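Local coordinates for Cag-Z (PDB 1S2X), which is of unknown function but belongs to the Helicobacter pylori cag pathogenicity island, which encodes a type IV secretion system, at residues L62-N65 with M66-F70; Y137-R140 with E141-P144; A155-L159 with G160-F164. The protein carries 1 engineered substitution. One frame throughout, in Å; residues are numbered along the deposited sequence.

Contact 1 (L62-N65 with M66-F70); sequences LRIN and MQKNF
Leu62 and Met66 meet in the last turns of helix 52-68, which a Schellman motif brings to an end at Phe70, a residue of positive phi whose N bonds back to Gln67 O. Ahead of that ending the helical pattern is regular: Met66 N donates to Leu62 O at 2.8 Å, Gln67 N to Arg63 O at 2.9 Å, and Lys68 N to Ile64 O at 3.0 Å, the last nearly straight (169°). Asn69 N to Asn65 O, at 3.1 Å, is weak, as the chain leaves helical geometry there. Met66, a selenomethionine, lays its CG 3.3 Å from Leu62 O, and its chain then turns at chi3 (80°) and leads inward, where Phe38 and Leu159 also pack. On the outer side Lys68 runs out extended beside Ile64, pointing the same way, with CE 3.9 Å from Ile64 CG2. The ammonium continues past the isoleucine to a water that donates to Asn65 OD1 at 2.9 Å; it lies unusually close to Lys68 NZ, so that half of the bridge is uncertain. Arg63 crosses Gln67 at a slant, NE 3.8 Å from Gln67 OE1 without a hydrogen bond, with guanidinium and amide planes 36° apart; its NH1 is instead hydrogen-bonded to Ile158 O. The turn is thus two-sided: selenium and leucine carbons face the core, while lysine and asparagine appear to be joined through a water.

Contact 2 (Y137-R140 with E141-P144); sequences YLPR and EYLP
Leu143 folds back over Leu138, Pro139 and Arg140 at a type I beta turn in the loop between helices 105-135 and 149-158. Arg140 and Glu141 occupy the two central positions, and Tyr142 N donates to Pro139 O at 3.1 Å. The N-H points almost straight at the oxygen (168°), yet the donor sits well above the carbonyl plane, 52° out of it. One residue on, Leu143 N reaches Arg140 O in a weak bond of 3.5 Å, so the backbone keeps curling after the turn itself.

From this second bond the leucine side chain starts back across the turn. Its CB lies 3.7 Å from Arg140 O. CG comes next, 4.0 Å from Pro139 O, and there the chain forks, with chi2 (28°) well away from a staggered position. CD1 passes the same proline oxygen at a distance too short to be trusted and ends against Leu138, with 3.8 Å between the CD1 atoms of the two leucines, whose side chains cross at about a right angle. CD2 takes the other direction, toward the arginine, which is poorly ordered and modelled too near this methyl. The exact placement of both methyls is therefore uncertain. Met152 of helix 149-158 packs on both Leu143 and Arg140, which places this side of the turn against the next helix.

The other side of the turn belongs to Pro139 and Tyr142. The tyrosine OH is hydrogen-bonded to Gln40 NE2, which anchors the far end of the ring at helix 31-43. At the near end, Pro139 CG lies at the edge of the ring, in its plane, 3.8 Å from Tyr142 CD2.

Contact 3 (A155-L159 with G160-F164); sequences AFQIL and GIDDF
With CG1 placed opposite its carbonyl carbon (chi1 -62°) and CD1 extended beyond it (chi2 167°), Ile161 reaches back to Phe156 and Leu159. Its CD1 lies at the edge of the phenyl ring, in plane, 3.8 Å from Phe156 CD2, and 4.0 Å from Leu159 CB. The Ile161 side chain is also about 4 Å from a bound isopropyl alcohol, probably a crystallisation component. The backbone between is a Schellman motif ending helix 149-158: Gly160 N donates to Gln157 O at 3.2 Å, and Ile161 N makes a weak bond to Phe156 O. Gly160 takes a positive phi (91°), which glycine adopts readily, and the same residue is the N-cap of helix 161-183. Phe156 O carries a second, straighter bond from Asp162 N at 3.1 Å, so one carbonyl ties the ending helix to the starting one. On the outer side Gln157 and Asp162 run side by side, Gln157 CG 3.6 Å from Asp162 CB, while their amide and carboxylate planes stand nearly perpendicular. A water bridges the two helices, donating to Gln157 O and accepting from Asp163 N, 2.9 Å from each.

From the N terminus the three contacts follow in series, none nested in or crossing another, and each is a local contact within one continuous stretch. Contact 1 finishes helix 52-68, contact 2 turns the loop after helix 105-135, and contact 3 makes the joint between helices 149-158 and 161-183. All three gather on one side of the chain's centre. Leu138 of contact 2 packs its CD2 3.6 Å from Phe156 CE2 and also touches Ala155 and Leu159. Contact 1 approaches both others: Leu62 CD2 lies 4.1 Å from Tyr137 O, and Met66 CE 3.7 Å from Leu159 O. Helix 52-68 thereby packs on the 137-144 loop, while Arg63 NH1, bonded to Ile158 O, ties it to the inter-helix joint.

Contact 1 (L62-N65 with M66-F70)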
loop_
_atom_site.group_PDB
_atom_site.type_symbol
_atom_site.label_atom_id
_atom_site.label_comp_id
_atom_site.label_asym_id
_atom_site.label_seq_id
_atom_site.Cartn_x
_atom_site.Cartn_y
_atom_site.Cartn_z
ATOM N N LEU A 62 -11.077 -5.152 20.266
ATOM C CA LEU A 62 -11.168 -4.991 18.823
ATOM C C LEU A 62 -10.094 -5.810 18.114
ATOM O O LEU A 62 -10.385 -6.428 17.092
ATOM C CB LEU A 62 -11.042 -3.515 18.401
ATOM C CG LEU A 62 -11.217 -3.221 16.915
ATOM C CD1 LEU A 62 -12.569 -3.706 16.404
ATOM C CD2 LEU A 62 -11.066 -1.732 16.638
ATOM N N ARG A 63 -8.877 -5.778 18.645
ATOM C CA ARG A 63 -7.810 -6.570 18.045
ATOM C C ARG A 63 -8.128 -8.058 18.171
ATOM O O ARG A 63 -7.834 -8.859 17.295
ATOM C CB ARG A 63 -6.447 -6.329 18.696
ATOM C CG ARG A 63 -5.304 -7.202 18.154
ATOM C CD ARG A 63 -4.957 -6.894 16.719
ATOM N NE ARG A 63 -3.952 -7.706 16.055
ATOM C CZ ARG A 63 -2.651 -7.417 16.013
ATOM N NH1 ARG A 63 -2.197 -6.328 16.619
ATOM N NH2 ARG A 63 -1.763 -8.182 15.392
ATOM N N ILE A 64 -8.693 -8.417 19.310
ATOM C CA ILE A 64 -9.017 -9.844 19.491
ATOM C C ILE A 64 -10.114 -10.189 18.496
ATOM O O ILE A 64 -10.059 -11.254 17.869
ATOM C CB ILE A 64 -9.379 -10.183 20.940
ATOM C CG1 ILE A 64 -8.185 -10.180 21.904
ATOM C CG2 ILE A 64 -10.095 -11.528 21.043
ATOM C CD1 ILE A 64 -8.573 -10.120 23.365
ATOM N N ASN A 65 -11.094 -9.299 18.304
ATOM C CA ASN A 65 -12.131 -9.592 17.301
ATOM C C ASN A 65 -11.545 -9.620 15.899
ATOM O O ASN A 65 -11.954 -10.395 15.029
ATOM C CB ASN A 65 -13.288 -8.583 17.401
ATOM C CG ASN A 65 -14.167 -8.993 18.572
ATOM O OD1 ASN A 65 -14.288 -10.198 18.766
ATOM N ND2 ASN A 65 -14.735 -8.077 19.336
HETATM N N MSE A 66 -10.547 -8.777 15.636
HETATM C CA MSE A 66 -9.883 -8.830 14.329
HETATM C C MSE A 66 -9.253 -10.215 14.151
HETATM O O MSE A 66 -9.362 -10.885 13.114
HETATM C CB MSE A 66 -8.831 -7.735 14.220
HETATM C CG MSE A 66 -9.221 -6.286 13.983
HETATM SE SE MSE A 66 -7.813 -5.140 14.201
HETATM C CE MSE A 66 -7.070 -5.414 12.575
ATOM N N GLN A 67 -8.543 -10.737 15.144
ATOM C CA GLN A 67 -7.874 -12.040 14.972
ATOM C C GLN A 67 -8.881 -13.161 14.783
ATOM O O GLN A 67 -8.735 -14.035 13.935
ATOM C CB GLN A 67 -6.988 -12.385 16.170
ATOM C CG GLN A 67 -5.897 -11.365 16.483
ATOM C CD GLN A 67 -4.548 -11.664 15.867
ATOM O OE1 GLN A 67 -3.476 -11.435 16.442
ATOM N NE2 GLN A 67 -4.550 -12.183 14.648
ATOM N N LYS A 68 -9.930 -13.148 15.590
ATOM C CA LYS A 68 -10.971 -14.156 15.509
ATOM C C LYS A 68 -11.684 -14.135 14.161
ATOM O O LYS A 68 -12.268 -15.161 13.783
ATOM C CB LYS A 68 -12.006 -13.971 16.619
ATOM C CG LYS A 68 -11.511 -14.275 18.030
ATOM C CD LYS A 68 -12.631 -13.939 19.006
ATOM C CE LYS A 68 -12.433 -14.577 20.364
ATOM N NZ LYS A 68 -13.453 -14.058 21.326
ATOM N N ASN A 69 -11.651 -13.016 13.450
ATOM C CA ASN A 69 -12.341 -12.898 12.162
ATOM C C ASN A 69 -11.369 -13.031 10.995
ATOM O O ASN A 69 -11.692 -12.727 9.850
ATOM C CB ASN A 69 -13.095 -11.562 12.095
ATOM C CG ASN A 69 -14.411 -11.622 12.852
ATOM O OD1 ASN A 69 -14.491 -11.510 14.075
ATOM N ND2 ASN A 69 -15.479 -11.810 12.088
ATOM N N PHE A 70 -10.162 -13.487 11.302
ATOM C CA PHE A 70 -9.043 -13.629 10.385
ATOM C C PHE A 70 -8.756 -12.371 9.590
ATOM O O PHE A 70 -8.361 -12.423 8.428
ATOM C CB PHE A 70 -9.279 -14.823 9.435
ATOM C CG PHE A 70 -9.145 -16.119 10.240
ATOM C CD1 PHE A 70 -8.044 -16.935 10.059
ATOM C CD2 PHE A 70 -10.122 -16.477 11.156
ATOM C CE1 PHE A 70 -7.915 -18.109 10.783
ATOM C CE2 PHE A 70 -10.004 -17.642 11.886
ATOM C CZ PHE A 70 -8.891 -18.444 11.700
HETATM O O HOH W 1 -14.060 -11.619 21.275
#

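Contact 2 (Y137-R140 with E141-P144)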
loop_
_atom_site.group_PDB
_atom_site.type_symbol
_atom_site.label_atom_id
_atom_site.label_comp_id
_atom_site.label_asym_id
_atom_site.label_seq_id
_atom_site.Cartn_x
_atom_site.Cartn_y
_atom_site.Cartn_z
ATOM N N TYR A 137 -8.685 0.979 9.788
ATOM C CA TYR A 137 -9.205 -0.005 10.759
ATOM C C TYR A 137 -9.231 0.515 12.193
ATOM O O TYR A 137 -9.754 -0.085 13.137
ATOM C CB TYR A 137 -8.358 -1.292 10.694
ATOM C CG TYR A 137 -8.884 -2.227 9.605
ATOM C CD1 TYR A 137 -9.793 -3.221 9.938
ATOM C CD2 TYR A 137 -8.481 -2.089 8.280
ATOM C CE1 TYR A 137 -10.296 -4.084 8.975
ATOM C CE2 TYR A 137 -8.976 -2.941 7.308
ATOM C CZ TYR A 137 -9.877 -3.928 7.670
ATOM O OH TYR A 137 -10.377 -4.791 6.711
ATOM N N LEU A 138 -8.644 1.681 12.432
ATOM C CA LEU A 138 -8.912 2.501 13.611
ATOM C C LEU A 138 -9.805 3.628 13.084
ATOM O O LEU A 138 -9.301 4.622 12.562
ATOM C CB LEU A 138 -7.655 3.055 14.272
ATOM C CG LEU A 138 -7.894 3.953 15.507
ATOM C CD1 LEU A 138 -8.612 3.162 16.592
ATOM C CD2 LEU A 138 -6.594 4.557 16.020
ATOM N N PRO A 139 -11.117 3.436 13.140
ATOM C CA PRO A 139 -11.999 4.309 12.362
ATOM C C PRO A 139 -12.089 5.664 13.054
ATOM O O PRO A 139 -12.538 5.793 14.185
ATOM C CB PRO A 139 -13.331 3.564 12.387
ATOM C CG PRO A 139 -13.300 2.787 13.669
ATOM C CD PRO A 139 -11.858 2.432 13.907
ATOM N N ARG A 140 -11.647 6.701 12.365
ATOM C CA ARG A 140 -11.670 8.035 12.964
ATOM C C ARG A 140 -13.076 8.419 13.388
ATOM O O ARG A 140 -13.261 9.171 14.347
ATOM C CB ARG A 140 -11.146 9.078 11.980
ATOM C CG ARG A 140 -10.083 10.008 12.533
ATOM C CD ARG A 140 -10.431 10.560 13.910
ATOM N NE ARG A 140 -9.379 11.431 14.435
ATOM C CZ ARG A 140 -9.441 12.191 15.517
ATOM N NH1 ARG A 140 -10.530 12.239 16.277
ATOM N NH2 ARG A 140 -8.398 12.927 15.858
ATOM N N GLU A 141 -14.095 7.919 12.688
ATOM C CA GLU A 141 -15.421 8.435 13.040
ATOM C C GLU A 141 -15.997 7.827 14.316
ATOM O O GLU A 141 -17.058 8.327 14.714
ATOM C CB GLU A 141 -16.364 8.226 11.854
ATOM C CG GLU A 141 -16.770 6.786 11.613
ATOM C CD GLU A 141 -15.899 6.064 10.606
ATOM O OE1 GLU A 141 -16.365 5.046 10.050
ATOM O OE2 GLU A 141 -14.746 6.497 10.368
ATOM N N TYR A 142 -15.380 6.842 14.960
ATOM C CA TYR A 142 -15.856 6.181 16.171
ATOM C C TYR A 142 -14.910 6.402 17.346
ATOM O O TYR A 142 -15.022 5.756 18.394
ATOM C CB TYR A 142 -16.094 4.667 15.942
ATOM C CG TYR A 142 -17.148 4.518 14.856
ATOM C CD1 TYR A 142 -18.428 5.024 15.095
ATOM C CD2 TYR A 142 -16.897 3.920 13.635
ATOM C CE1 TYR A 142 -19.431 4.927 14.148
ATOM C CE2 TYR A 142 -17.895 3.822 12.677
ATOM C CZ TYR A 142 -19.160 4.325 12.936
ATOM O OH TYR A 142 -20.166 4.236 11.998
ATOM N N LEU A 143 -13.979 7.321 17.176
ATOM C CA LEU A 143 -13.021 7.681 18.218
ATOM C C LEU A 143 -13.653 8.615 19.250
ATOM O O LEU A 143 -14.166 9.662 18.841
ATOM C CB LEU A 143 -11.810 8.388 17.616
ATOM C CG LEU A 143 -10.607 7.559 17.154
ATOM C CD1 LEU A 143 -11.004 6.159 16.743
ATOM C CD2 LEU A 143 -9.898 8.269 16.010
ATOM N N PRO A 144 -13.602 8.279 20.531
ATOM C CA PRO A 144 -14.152 9.150 21.577
ATOM C C PRO A 144 -13.529 10.548 21.554
ATOM O O PRO A 144 -12.365 10.744 21.190
ATOM C CB PRO A 144 -13.776 8.456 22.885
ATOM C CG PRO A 144 -13.349 7.080 22.535
ATOM C CD PRO A 144 -13.005 7.051 21.079
#

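Contact 3 (A155-L159 with G160-F164)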
loop_
_atom_site.group_PDB
_atom_site.type_symbol
_atom_site.label_atom_id
_atom_site.label_comp_id
_atom_site.label_asym_id
_atom_site.label_seq_id
_atom_site.Cartn_x
_atom_site.Cartn_y
_atom_site.Cartn_z
ATOM N N ALA A 155 -3.237 2.766 20.134
ATOM C CA ALA A 155 -4.301 2.004 19.482
ATOM C C ALA A 155 -3.766 1.508 18.142
ATOM O O ALA A 155 -3.994 0.363 17.773
ATOM C CB ALA A 155 -5.579 2.802 19.282
ATOM N N PHE A 156 -3.033 2.357 17.425
ATOM C CA PHE A 156 -2.421 1.900 16.180
ATOM C C PHE A 156 -1.516 0.703 16.440
ATOM O O PHE A 156 -1.412 -0.272 15.689
ATOM C CB PHE A 156 -1.619 3.019 15.528
ATOM C CG PHE A 156 -2.451 4.055 14.782
ATOM C CD1 PHE A 156 -2.143 5.401 14.913
ATOM C CD2 PHE A 156 -3.500 3.676 13.982
ATOM C CE1 PHE A 156 -2.875 6.357 14.229
ATOM C CE2 PHE A 156 -4.224 4.617 13.271
ATOM C CZ PHE A 156 -3.911 5.960 13.402
ATOM N N GLN A 157 -0.823 0.783 17.578
ATOM C CA GLN A 157 0.120 -0.308 17.860
ATOM C C GLN A 157 -0.672 -1.538 18.267
ATOM O O GLN A 157 -0.394 -2.649 17.815
ATOM C CB GLN A 157 1.139 0.116 18.918
ATOM C CG GLN A 157 2.023 1.274 18.460
ATOM C CD GLN A 157 2.976 1.817 19.504
ATOM O OE1 GLN A 157 2.589 2.349 20.548
ATOM N NE2 GLN A 157 4.274 1.715 19.237
ATOM N N ILE A 158 -1.688 -1.370 19.115
ATOM C CA ILE A 158 -2.408 -2.587 19.547
ATOM C C ILE A 158 -3.169 -3.236 18.410
ATOM O O ILE A 158 -3.347 -4.450 18.392
ATOM C CB ILE A 158 -3.398 -2.300 20.683
ATOM C CG1 ILE A 158 -2.747 -1.751 21.961
ATOM C CG2 ILE A 158 -4.231 -3.539 20.998
ATOM C CD1 ILE A 158 -3.770 -1.122 22.883
ATOM N N LEU A 159 -3.628 -2.448 17.436
ATOM C CA LEU A 159 -4.378 -3.035 16.326
ATOM C C LEU A 159 -3.516 -3.624 15.234
ATOM O O LEU A 159 -4.044 -4.166 14.251
ATOM C CB LEU A 159 -5.317 -1.970 15.725
ATOM C CG LEU A 159 -6.385 -1.451 16.688
ATOM C CD1 LEU A 159 -7.185 -0.310 16.061
ATOM C CD2 LEU A 159 -7.345 -2.549 17.119
ATOM N N GLY A 160 -2.195 -3.558 15.353
ATOM C CA GLY A 160 -1.382 -4.180 14.315
ATOM C C GLY A 160 -1.024 -3.230 13.197
ATOM O O GLY A 160 -0.293 -3.595 12.265
ATOM N N ILE A 161 -1.531 -1.999 13.303
ATOM C CA ILE A 161 -1.374 -1.059 12.189
ATOM C C ILE A 161 0.037 -0.502 12.146
ATOM O O ILE A 161 0.709 -0.413 11.109
ATOM C CB ILE A 161 -2.439 0.052 12.277
ATOM C CG1 ILE A 161 -3.869 -0.476 12.168
ATOM C CG2 ILE A 161 -2.137 1.137 11.248
ATOM C CD1 ILE A 161 -4.990 0.478 12.543
ATOM N N ASP A 162 0.531 -0.154 13.329
ATOM C CA ASP A 162 1.883 0.360 13.447
ATOM C C ASP A 162 2.893 -0.609 12.834
ATOM O O ASP A 162 3.791 -0.191 12.097
ATOM C CB ASP A 162 2.197 0.634 14.923
ATOM C CG ASP A 162 3.603 1.196 15.079
ATOM O OD1 ASP A 162 3.857 2.325 14.614
ATOM O OD2 ASP A 162 4.439 0.478 15.668
ATOM N N ASP A 163 2.716 -1.890 13.138
ATOM C CA ASP A 163 3.642 -2.909 12.659
ATOM C C ASP A 163 3.522 -3.108 11.151
ATOM O O ASP A 163 4.500 -3.434 10.466
ATOM C CB ASP A 163 3.410 -4.236 13.384
ATOM C CG ASP A 163 4.418 -5.288 12.952
ATOM O OD1 ASP A 163 5.638 -4.998 13.016
ATOM O OD2 ASP A 163 3.991 -6.390 12.547
ATOM N N PHE A 164 2.314 -2.909 10.622
ATOM C CA PHE A 164 2.127 -2.984 9.174
ATOM C C PHE A 164 2.870 -1.811 8.528
ATOM O O PHE A 164 3.482 -2.033 7.486
ATOM C CB PHE A 164 0.650 -2.985 8.802
ATOM C CG PHE A 164 0.340 -3.077 7.320
ATOM C CD1 PHE A 164 -0.017 -1.947 6.599
ATOM C CD2 PHE A 164 0.410 -4.283 6.655
ATOM C CE1 PHE A 164 -0.304 -2.024 5.248
ATOM C CE2 PHE A 164 0.128 -4.372 5.305
ATOM C CZ PHE A 164 -0.225 -3.239 4.596
HETATM O O HOH W 2 1.536 -2.813 15.632
#